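Local coordinates for phosphoserine aminotransferase SerC (Cytophaga hutchinsonii ATCC 33406, PDB 3FFR), which probably catalyses the pyridoxal-phosphate-dependent, reversible transamination between phosphoserine and 2-oxoglutarate in serine biosynthesis, at residues Thr301-Thr307 with Thr335-Asn341. Numbering follows the deposited sequence.
Sequences TTIVANT and TQIRIAN
Ile303 and Ile339 exchange two backbone hydrogen bonds, as do Ala305 and Ile337, making 302-307 and 336-340 an antiparallel ladder. Asn341 N to Thr301 O and Thr307 N to Thr335 O (3.0 Å) extend it at the two ends.

One side-chain bond joins the strands: Gln336 NE2 donates almost straight to Asn306 OD1 (2.9 Å, 168° at the hydrogen), with the two amides nearly coplanar, 28° apart. With CG anti to its own carbonyl carbon (chi1 -58°), Gln336 extends its amide alongside that of Asn306.

In van der Waals packing, the Val304 CG1 methyl sits over the face of the Gln336 amide, 3.5 Å from CD, while Val304 CG2 lies beside Arg338 CG (3.9 Å). With an alanine in place of Gln336, Asn306 would probably lose this donor, its amide freer to turn, and the Val304 methyl its flat support. On the sheet's other face, Ala305 CB meets Ile337 CG1 (4.1 Å).

Asn306, Thr335 and Gln336 help line the pocket of a bound polyether, probably from the crystallisation liquor. In the mixed sheet, strand 288-290 borders 302-307 and 323-327 borders 336-340; Ile303 and Ile339 pack on Ile278 of helix 264-284, and Ile337 on Ile314 of helix 311-318.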
loop_
_atom_site.group_PDB
_atom_site.type_symbol
_atom_site.label_atom_id
_atom_site.label_comp_id
_atom_site.label_asym_id
_atom_site.label_seq_id
_atom_site.Cartn_x
_atom_site.Cartn_y
_atom_site.Cartn_z
ATOM N N THR A 301 -16.432 -18.641 -6.902
ATOM C CA THR A 301 -15.331 -18.329 -5.964
ATOM C C THR A 301 -15.728 -17.853 -4.579
ATOM O O THR A 301 -14.998 -18.039 -3.592
ATOM C CB THR A 301 -14.327 -17.323 -6.592
ATOM O OG1 THR A 301 -15.016 -16.129 -7.012
ATOM C CG2 THR A 301 -13.633 -17.956 -7.794
ATOM N N THR A 302 -16.889 -17.218 -4.511
ATOM C CA THR A 302 -17.441 -16.784 -3.228
ATOM C C THR A 302 -18.912 -17.200 -3.214
ATOM O O THR A 302 -19.784 -16.495 -3.725
ATOM C CB THR A 302 -17.300 -15.280 -3.011
ATOM O OG1 THR A 302 -18.073 -14.579 -3.986
ATOM C CG2 THR A 302 -15.815 -14.820 -3.103
ATOM N N ILE A 303 -19.151 -18.372 -2.625
ATOM C CA ILE A 303 -20.490 -19.000 -2.620
ATOM C C ILE A 303 -21.318 -18.519 -1.445
ATOM O O ILE A 303 -20.978 -18.735 -0.286
ATOM C CB ILE A 303 -20.359 -20.547 -2.648
ATOM C CG1 ILE A 303 -19.543 -20.975 -3.886
ATOM C CG2 ILE A 303 -21.724 -21.250 -2.614
ATOM C CD1 ILE A 303 -19.138 -22.474 -3.924
ATOM N N VAL A 304 -22.428 -17.871 -1.774
ATOM C CA VAL A 304 -23.319 -17.299 -0.782
ATOM C C VAL A 304 -24.588 -18.132 -0.620
ATOM O O VAL A 304 -25.297 -18.472 -1.588
ATOM C CB VAL A 304 -23.621 -15.833 -1.131
ATOM C CG1 VAL A 304 -24.575 -15.192 -0.072
ATOM C CG2 VAL A 304 -22.270 -15.065 -1.223
ATOM N N ALA A 305 -24.795 -18.538 0.634
ATOM C CA ALA A 305 -25.941 -19.350 0.973
ATOM C C ALA A 305 -26.784 -18.677 2.034
ATOM O O ALA A 305 -26.268 -18.156 3.029
ATOM C CB ALA A 305 -25.463 -20.733 1.497
ATOM N N ASN A 306 -28.093 -18.726 1.816
ATOM C CA ASN A 306 -29.037 -18.319 2.850
ATOM C C ASN A 306 -28.965 -19.423 3.900
ATOM O O ASN A 306 -28.796 -20.606 3.574
ATOM C CB ASN A 306 -30.445 -18.170 2.299
ATOM C CG ASN A 306 -30.565 -17.051 1.332
ATOM O OD1 ASN A 306 -29.743 -16.159 1.354
ATOM N ND2 ASN A 306 -31.599 -17.075 0.473
ATOM N N THR A 307 -29.120 -19.044 5.157
ATOM C CA THR A 307 -29.036 -20.007 6.281
ATOM C C THR A 307 -30.116 -19.791 7.337
ATOM O O THR A 307 -30.392 -18.663 7.720
ATOM C CB THR A 307 -27.653 -19.937 7.012
ATOM O OG1 THR A 307 -27.667 -20.773 8.182
ATOM C CG2 THR A 307 -27.280 -18.492 7.483
ATOM N N THR A 335 -28.149 -13.845 8.303
ATOM C CA THR A 335 -29.016 -14.650 7.442
ATOM C C THR A 335 -28.375 -15.344 6.250
ATOM O O THR A 335 -29.061 -16.062 5.503
ATOM C CB THR A 335 -30.155 -13.799 6.940
ATOM O OG1 THR A 335 -29.618 -12.670 6.245
ATOM C CG2 THR A 335 -31.011 -13.323 8.152
ATOM N N GLN A 336 -27.084 -15.095 6.059
ATOM C CA GLN A 336 -26.338 -15.772 5.005
ATOM C C GLN A 336 -24.957 -16.138 5.487
ATOM O O GLN A 336 -24.460 -15.562 6.430
ATOM C CB GLN A 336 -26.166 -14.877 3.750
ATOM C CG GLN A 336 -27.424 -14.377 3.085
ATOM C CD GLN A 336 -27.148 -13.621 1.787
ATOM O OE1 GLN A 336 -26.317 -12.700 1.746
ATOM N NE2 GLN A 336 -27.854 -14.004 0.721
ATOM N N ILE A 337 -24.367 -17.138 4.845
ATOM C CA ILE A 337 -22.931 -17.404 4.995
ATOM C C ILE A 337 -22.282 -17.215 3.619
ATOM O O ILE A 337 -22.944 -17.225 2.576
ATOM C CB ILE A 337 -22.569 -18.777 5.594
ATOM C CG1 ILE A 337 -23.049 -19.935 4.695
ATOM C CG2 ILE A 337 -23.055 -18.882 7.089
ATOM C CD1 ILE A 337 -22.491 -21.289 5.081
ATOM N N ARG A 338 -20.976 -17.012 3.641
ATOM C CA ARG A 338 -20.189 -16.827 2.426
ATOM C C ARG A 338 -18.980 -17.747 2.544
ATOM O O ARG A 338 -18.161 -17.615 3.470
ATOM C CB ARG A 338 -19.769 -15.369 2.291
ATOM C CG ARG A 338 -20.933 -14.369 2.351
ATOM C CD ARG A 338 -20.460 -12.988 1.907
ATOM N NE ARG A 338 -19.625 -12.347 2.931
ATOM C CZ ARG A 338 -18.806 -11.346 2.704
ATOM N NH1 ARG A 338 -18.607 -10.898 1.467
ATOM N NH2 ARG A 338 -18.100 -10.846 3.698
ATOM N N ILE A 339 -18.926 -18.713 1.637
ATOM C CA ILE A 339 -17.858 -19.709 1.601
ATOM C C ILE A 339 -16.891 -19.402 0.467
ATOM O O ILE A 339 -17.231 -19.516 -0.700
ATOM C CB ILE A 339 -18.418 -21.141 1.430
ATOM C CG1 ILE A 339 -19.385 -21.514 2.547
ATOM C CG2 ILE A 339 -17.268 -22.151 1.377
ATOM C CD1 ILE A 339 -20.176 -22.830 2.312
ATOM N N ALA A 340 -15.688 -18.979 0.839
ATOM C CA ALA A 340 -14.631 -18.725 -0.126
ATOM C C ALA A 340 -14.159 -20.070 -0.680
ATOM O O ALA A 340 -13.986 -21.055 0.056
ATOM C CB ALA A 340 -13.461 -17.957 0.502
ATOM N N ASN A 341 -14.002 -20.093 -1.995
ATOM C CA ASN A 341 -13.479 -21.243 -2.740
ATOM C C ASN A 341 -12.382 -20.721 -3.641
ATOM O O ASN A 341 -12.591 -20.439 -4.812
ATOM C CB ASN A 341 -14.587 -21.920 -3.565
ATOM C CG ASN A 341 -14.051 -22.963 -4.567
ATOM O OD1 ASN A 341 -13.005 -23.621 -4.335
ATOM N ND2 ASN A 341 -14.767 -23.133 -5.668
#